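Local coordinates for protein probable transcriptional regulator (Pseudomonas aeruginosa PAO1, PDB 2GEN) that probably binds cis-regulatory DNA as a TetR-family transcription factor, through a helix-turn-helix motif near its N terminus, at residues Arg53-Ala67 / Leu117-Phe129. Numbering follows the deposited sequence.
Sequences RIHGELYLAGIGQYA and LGERLRADNQAHF
Glu57 and Arg120 join the two helices through a bidentate, end-on salt bridge: Arg120 NH1 gives a fairly straight bond to Glu57 OE2 (2.7 Å, 162°), and NH2 reaches Glu57 OE1 at 2.9 Å. Arg53, one turn before Glu57, grips the same OE2 side-on with NE and NH2, so three N-H groups converge on one oxygen. The shared negative charge probably offsets the closeness of Arg53 NH2 and Arg120 NH1 (3.5 Å). A bend at chi2 (-77°) brings the carboxylate of Glu57 toward helix 118-129.

Apolar side chains pack between the two helices, whose segment axes run nearly parallel (8°) and approach to 10.9 Å. Leu60 points its two methyls at the facing side of helix 118-129: CD1 lies over one face of the Arg120 guanidinium, while CD2 packs on Leu121 CA (3.8 Å). Leu121 CD1 meets Ile63 CD1 and the edge of the Tyr59 ring. At Gly56, the lack of a side chain admits Leu117 CD2 to 3.6 Å from Gly56 C. The single methyl of Ala67 is small enough to lie over one face of the His128 ring, a CH-pi contact (CB to ring centroid 3.6 Å).

Water bridges Leu60 O to Asp124 OD2, and another links Tyr59 OH with Asn125 ND2; Asn125 OD1 bonds Arg109.

Helix 51-76 thus packs alongside helix 118-141, with Tyr59 also touching helix 99-114, while Ile54, Leu58 and Ala61 contact helix 9-23.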
loop_
_atom_site.group_PDB
_atom_site.type_symbol
_atom_site.label_atom_id
_atom_site.label_comp_id
_atom_site.label_asym_id
_atom_site.label_seq_id
_atom_site.Cartn_x
_atom_site.Cartn_y
_atom_site.Cartn_z
ATOM N N ARG A 53 19.461 8.468 -12.133
ATOM C CA ARG A 53 20.305 7.838 -11.121
ATOM C C ARG A 53 20.064 8.482 -9.745
ATOM O O ARG A 53 19.946 7.782 -8.743
ATOM C CB ARG A 53 21.774 7.889 -11.474
ATOM C CG ARG A 53 22.519 6.760 -10.783
ATOM C CD ARG A 53 23.569 7.338 -9.934
ATOM N NE ARG A 53 24.197 6.352 -9.057
ATOM C CZ ARG A 53 25.168 5.527 -9.435
ATOM N NH1 ARG A 53 25.587 5.519 -10.698
ATOM N NH2 ARG A 53 25.695 4.685 -8.559
ATOM N N ILE A 54 19.978 9.810 -9.731
ATOM C CA ILE A 54 19.663 10.562 -8.516
ATOM C C ILE A 54 18.320 10.115 -7.929
ATOM O O ILE A 54 18.193 9.942 -6.695
ATOM C CB ILE A 54 19.682 12.083 -8.768
ATOM C CG1 ILE A 54 21.122 12.554 -9.016
ATOM C CG2 ILE A 54 19.102 12.835 -7.585
ATOM C CD1 ILE A 54 21.264 14.046 -9.421
ATOM N N HIS A 55 17.334 9.936 -8.803
ATOM C CA HIS A 55 16.011 9.407 -8.437
ATOM C C HIS A 55 16.102 8.049 -7.704
ATOM O O HIS A 55 15.510 7.874 -6.620
ATOM C CB HIS A 55 15.158 9.304 -9.703
ATOM C CG HIS A 55 13.786 8.760 -9.490
ATOM N ND1 HIS A 55 13.515 7.409 -9.470
ATOM C CD2 HIS A 55 12.598 9.384 -9.331
ATOM C CE1 HIS A 55 12.222 7.223 -9.295
ATOM N NE2 HIS A 55 11.642 8.407 -9.203
ATOM N N GLY A 56 16.847 7.103 -8.270
ATOM C CA GLY A 56 17.040 5.790 -7.629
ATOM C C GLY A 56 17.851 5.868 -6.334
ATOM O O GLY A 56 17.561 5.152 -5.365
ATOM N N GLU A 57 18.863 6.732 -6.291
ATOM C CA GLU A 57 19.661 6.893 -5.070
ATOM C C GLU A 57 18.796 7.494 -3.953
ATOM O O GLU A 57 18.937 7.094 -2.769
ATOM C CB GLU A 57 20.921 7.736 -5.301
ATOM C CG GLU A 57 21.946 7.105 -6.298
ATOM C CD GLU A 57 22.775 5.969 -5.710
ATOM O OE1 GLU A 57 22.550 5.552 -4.536
ATOM O OE2 GLU A 57 23.669 5.462 -6.427
ATOM N N LEU A 58 17.912 8.424 -4.317
ATOM C CA LEU A 58 16.963 8.998 -3.348
ATOM C C LEU A 58 16.068 7.894 -2.745
ATOM O O LEU A 58 15.809 7.851 -1.510
ATOM C CB LEU A 58 16.124 10.112 -4.000
ATOM C CG LEU A 58 15.037 10.787 -3.129
ATOM C CD1 LEU A 58 15.668 11.443 -1.880
ATOM C CD2 LEU A 58 14.184 11.797 -3.925
ATOM N N TYR A 59 15.608 6.998 -3.617
ATOM C CA TYR A 59 14.785 5.864 -3.192
ATOM C C TYR A 59 15.569 4.982 -2.225
ATOM O O TYR A 59 15.103 4.678 -1.093
ATOM C CB TYR A 59 14.289 5.039 -4.400
ATOM C CG TYR A 59 13.344 3.957 -3.967
ATOM C CD1 TYR A 59 11.979 4.207 -3.833
ATOM C CD2 TYR A 59 13.827 2.687 -3.646
ATOM C CE1 TYR A 59 11.106 3.175 -3.390
ATOM C CE2 TYR A 59 12.981 1.679 -3.214
ATOM C CZ TYR A 59 11.648 1.915 -3.084
ATOM O OH TYR A 59 10.855 0.886 -2.612
ATOM N N LEU A 60 16.751 4.555 -2.654
ATOM C CA LEU A 60 17.550 3.631 -1.837
ATOM C C LEU A 60 17.954 4.245 -0.494
ATOM O O LEU A 60 17.988 3.547 0.535
ATOM C CB LEU A 60 18.794 3.168 -2.588
ATOM C CG LEU A 60 18.563 2.357 -3.874
ATOM C CD1 LEU A 60 19.925 2.091 -4.522
ATOM C CD2 LEU A 60 17.849 1.030 -3.608
ATOM N N ALA A 61 18.291 5.536 -0.501
ATOM C CA ALA A 61 18.615 6.226 0.765
ATOM C C ALA A 61 17.431 6.259 1.724
ATOM O O ALA A 61 17.628 6.141 2.949
ATOM C CB ALA A 61 19.103 7.624 0.505
ATOM N N GLY A 62 16.224 6.423 1.185
ATOM C CA GLY A 62 15.018 6.477 2.004
ATOM C C GLY A 62 14.723 5.151 2.672
ATOM O O GLY A 62 14.505 5.099 3.883
ATOM N N ILE A 63 14.705 4.057 1.908
ATOM C CA ILE A 63 14.567 2.749 2.557
ATOM C C ILE A 63 15.751 2.454 3.484
ATOM O O ILE A 63 15.572 1.830 4.539
ATOM C CB ILE A 63 14.245 1.577 1.562
ATOM C CG1 ILE A 63 15.402 1.362 0.563
ATOM C CG2 ILE A 63 12.924 1.858 0.849
ATOM C CD1 ILE A 63 15.256 0.054 -0.276
ATOM N N GLY A 64 16.947 2.925 3.126
ATOM C CA GLY A 64 18.141 2.743 3.961
ATOM C C GLY A 64 17.967 3.401 5.340
ATOM O O GLY A 64 18.520 2.917 6.342
ATOM N N GLN A 65 17.208 4.496 5.394
ATOM C CA GLN A 65 17.061 5.203 6.692
ATOM C C GLN A 65 16.191 4.416 7.650
ATOM O O GLN A 65 16.507 4.306 8.866
ATOM C CB GLN A 65 16.534 6.643 6.534
ATOM C CG GLN A 65 17.598 7.565 5.995
ATOM C CD GLN A 65 17.324 9.027 6.331
ATOM O OE1 GLN A 65 16.248 9.386 6.827
ATOM N NE2 GLN A 65 18.300 9.880 6.027
ATOM N N TYR A 66 15.127 3.833 7.123
ATOM C CA TYR A 66 14.326 2.936 7.942
ATOM C C TYR A 66 15.157 1.745 8.451
ATOM O O TYR A 66 15.133 1.442 9.638
ATOM C CB TYR A 66 13.040 2.529 7.218
ATOM C CG TYR A 66 12.178 1.547 7.985
ATOM C CD1 TYR A 66 11.455 1.932 9.130
ATOM C CD2 TYR A 66 12.084 0.222 7.565
ATOM C CE1 TYR A 66 10.687 1.016 9.850
ATOM C CE2 TYR A 66 11.276 -0.710 8.258
ATOM C CZ TYR A 66 10.567 -0.317 9.404
ATOM O OH TYR A 66 9.771 -1.220 10.092
ATOM N N ALA A 67 15.944 1.123 7.575
ATOM C CA ALA A 67 16.732 -0.037 8.023
ATOM C C ALA A 67 17.731 0.338 9.113
ATOM O O ALA A 67 17.950 -0.443 10.045
ATOM C CB ALA A 67 17.430 -0.689 6.831
ATOM N N LEU A 117 19.356 0.520 -11.105
ATOM C CA LEU A 117 19.634 0.301 -9.679
ATOM C C LEU A 117 18.815 -0.860 -9.137
ATOM O O LEU A 117 18.752 -1.060 -7.918
ATOM C CB LEU A 117 19.405 1.592 -8.868
ATOM C CG LEU A 117 20.646 2.456 -8.576
ATOM C CD1 LEU A 117 21.595 2.578 -9.775
ATOM C CD2 LEU A 117 20.280 3.841 -8.038
ATOM N N GLY A 118 18.223 -1.641 -10.043
ATOM C CA GLY A 118 17.374 -2.783 -9.677
ATOM C C GLY A 118 18.099 -3.862 -8.880
ATOM O O GLY A 118 17.541 -4.423 -7.926
ATOM N N GLU A 119 19.342 -4.145 -9.265
ATOM C CA GLU A 119 20.166 -5.141 -8.593
ATOM C C GLU A 119 20.481 -4.710 -7.166
ATOM O O GLU A 119 20.424 -5.521 -6.217
ATOM C CB GLU A 119 21.475 -5.354 -9.367
ATOM C CG GLU A 119 21.340 -6.275 -10.581
ATOM C CD GLU A 119 20.727 -5.606 -11.827
ATOM O OE1 GLU A 119 20.562 -4.353 -11.865
ATOM O OE2 GLU A 119 20.428 -6.360 -12.791
ATOM N N ARG A 120 20.814 -3.428 -7.019
ATOM C CA ARG A 120 21.142 -2.876 -5.713
ATOM C C ARG A 120 19.925 -2.852 -4.819
ATOM O O ARG A 120 20.043 -3.095 -3.614
ATOM C CB ARG A 120 21.700 -1.479 -5.842
ATOM C CG ARG A 120 23.181 -1.454 -6.083
ATOM C CD ARG A 120 23.649 -0.050 -6.316
ATOM N NE ARG A 120 23.456 0.799 -5.144
ATOM C CZ ARG A 120 23.584 2.125 -5.139
ATOM N NH1 ARG A 120 23.918 2.780 -6.256
ATOM N NH2 ARG A 120 23.373 2.803 -4.010
ATOM N N LEU A 121 18.774 -2.529 -5.406
ATOM C CA LEU A 121 17.507 -2.563 -4.670
ATOM C C LEU A 121 17.241 -3.987 -4.136
ATOM O O LEU A 121 16.909 -4.155 -2.954
ATOM C CB LEU A 121 16.340 -2.037 -5.521
ATOM C CG LEU A 121 14.912 -2.070 -4.950
ATOM C CD1 LEU A 121 14.833 -1.502 -3.493
ATOM C CD2 LEU A 121 13.880 -1.400 -5.858
ATOM N N ARG A 122 17.428 -4.998 -4.985
ATOM C CA ARG A 122 17.245 -6.397 -4.554
ATOM C C ARG A 122 18.191 -6.792 -3.415
ATOM O O ARG A 122 17.749 -7.422 -2.430
ATOM C CB ARG A 122 17.394 -7.395 -5.719
ATOM C CG ARG A 122 16.269 -7.383 -6.744
ATOM C CD ARG A 122 16.566 -8.405 -7.886
ATOM N NE ARG A 122 16.824 -9.763 -7.374
ATOM C CZ ARG A 122 15.889 -10.624 -6.960
ATOM N NH1 ARG A 122 14.600 -10.292 -6.965
ATOM N NH2 ARG A 122 16.245 -11.830 -6.527
ATOM N N ALA A 123 19.479 -6.457 -3.558
ATOM C CA ALA A 123 20.483 -6.738 -2.536
ATOM C C ALA A 123 20.190 -5.999 -1.213
ATOM O O ALA A 123 20.303 -6.592 -0.107
ATOM C CB ALA A 123 21.869 -6.374 -3.058
ATOM N N ASP A 124 19.803 -4.720 -1.318
ATOM C CA ASP A 124 19.429 -3.934 -0.127
ATOM C C ASP A 124 18.231 -4.572 0.557
ATOM O O ASP A 124 18.260 -4.779 1.781
ATOM C CB ASP A 124 19.092 -2.476 -0.480
ATOM C CG ASP A 124 20.325 -1.641 -0.734
ATOM O OD1 ASP A 124 21.433 -2.221 -0.744
ATOM O OD2 ASP A 124 20.181 -0.409 -0.925
ATOM N N ASN A 125 17.178 -4.845 -0.218
ATOM C CA ASN A 125 15.973 -5.507 0.305
ATOM C C ASN A 125 16.332 -6.828 1.003
ATOM O O ASN A 125 15.844 -7.118 2.111
ATOM C CB ASN A 125 14.982 -5.829 -0.811
ATOM C CG ASN A 125 14.227 -4.619 -1.320
ATOM O OD1 ASN A 125 13.672 -4.756 -2.513
ATOM N ND2 ASN A 125 14.137 -3.587 -0.660
ATOM N N GLN A 126 17.184 -7.633 0.358
ATOM C CA GLN A 126 17.616 -8.910 0.959
ATOM C C GLN A 126 18.330 -8.712 2.314
ATOM O O GLN A 126 18.063 -9.449 3.293
ATOM C CB GLN A 126 18.523 -9.657 -0.042
ATOM C CG GLN A 126 19.028 -11.051 0.344
ATOM C CD GLN A 126 19.653 -11.780 -0.878
ATOM O OE1 GLN A 126 20.220 -11.134 -1.777
ATOM N NE2 GLN A 126 19.516 -13.121 -0.929
ATOM N N ALA A 127 19.239 -7.744 2.376
ATOM C CA ALA A 127 19.980 -7.469 3.609
ATOM C C ALA A 127 19.003 -7.023 4.702
ATOM O O ALA A 127 19.120 -7.429 5.862
ATOM C CB ALA A 127 21.048 -6.383 3.390
ATOM N N HIS A 128 18.044 -6.196 4.321
ATOM C CA HIS A 128 17.082 -5.639 5.317
ATOM C C HIS A 128 16.236 -6.739 5.913
ATOM O O HIS A 128 16.122 -6.833 7.150
ATOM C CB HIS A 128 16.227 -4.533 4.694
ATOM C CG HIS A 128 17.039 -3.382 4.195
ATOM N ND1 HIS A 128 16.565 -2.482 3.260
ATOM C CD2 HIS A 128 18.302 -2.995 4.486
ATOM C CE1 HIS A 128 17.502 -1.578 3.016
ATOM N NE2 HIS A 128 18.567 -1.869 3.740
ATOM N N PHE A 129 15.711 -7.598 5.044
ATOM C CA PHE A 129 14.877 -8.741 5.465
ATOM C C PHE A 129 15.694 -9.654 6.358
ATOM O O PHE A 129 15.213 -10.176 7.353
ATOM C CB PHE A 129 14.375 -9.544 4.248
ATOM C CG PHE A 129 14.088 -10.980 4.557
ATOM C CD1 PHE A 129 12.855 -11.363 5.068
ATOM C CD2 PHE A 129 15.071 -11.968 4.375
ATOM C CE1 PHE A 129 12.593 -12.675 5.397
ATOM C CE2 PHE A 129 14.816 -13.292 4.702
ATOM C CZ PHE A 129 13.551 -13.646 5.209
HETATM O O HOH W 1 11.750 -1.556 -1.484
HETATM O O HOH W 2 19.020 0.892 0.943
#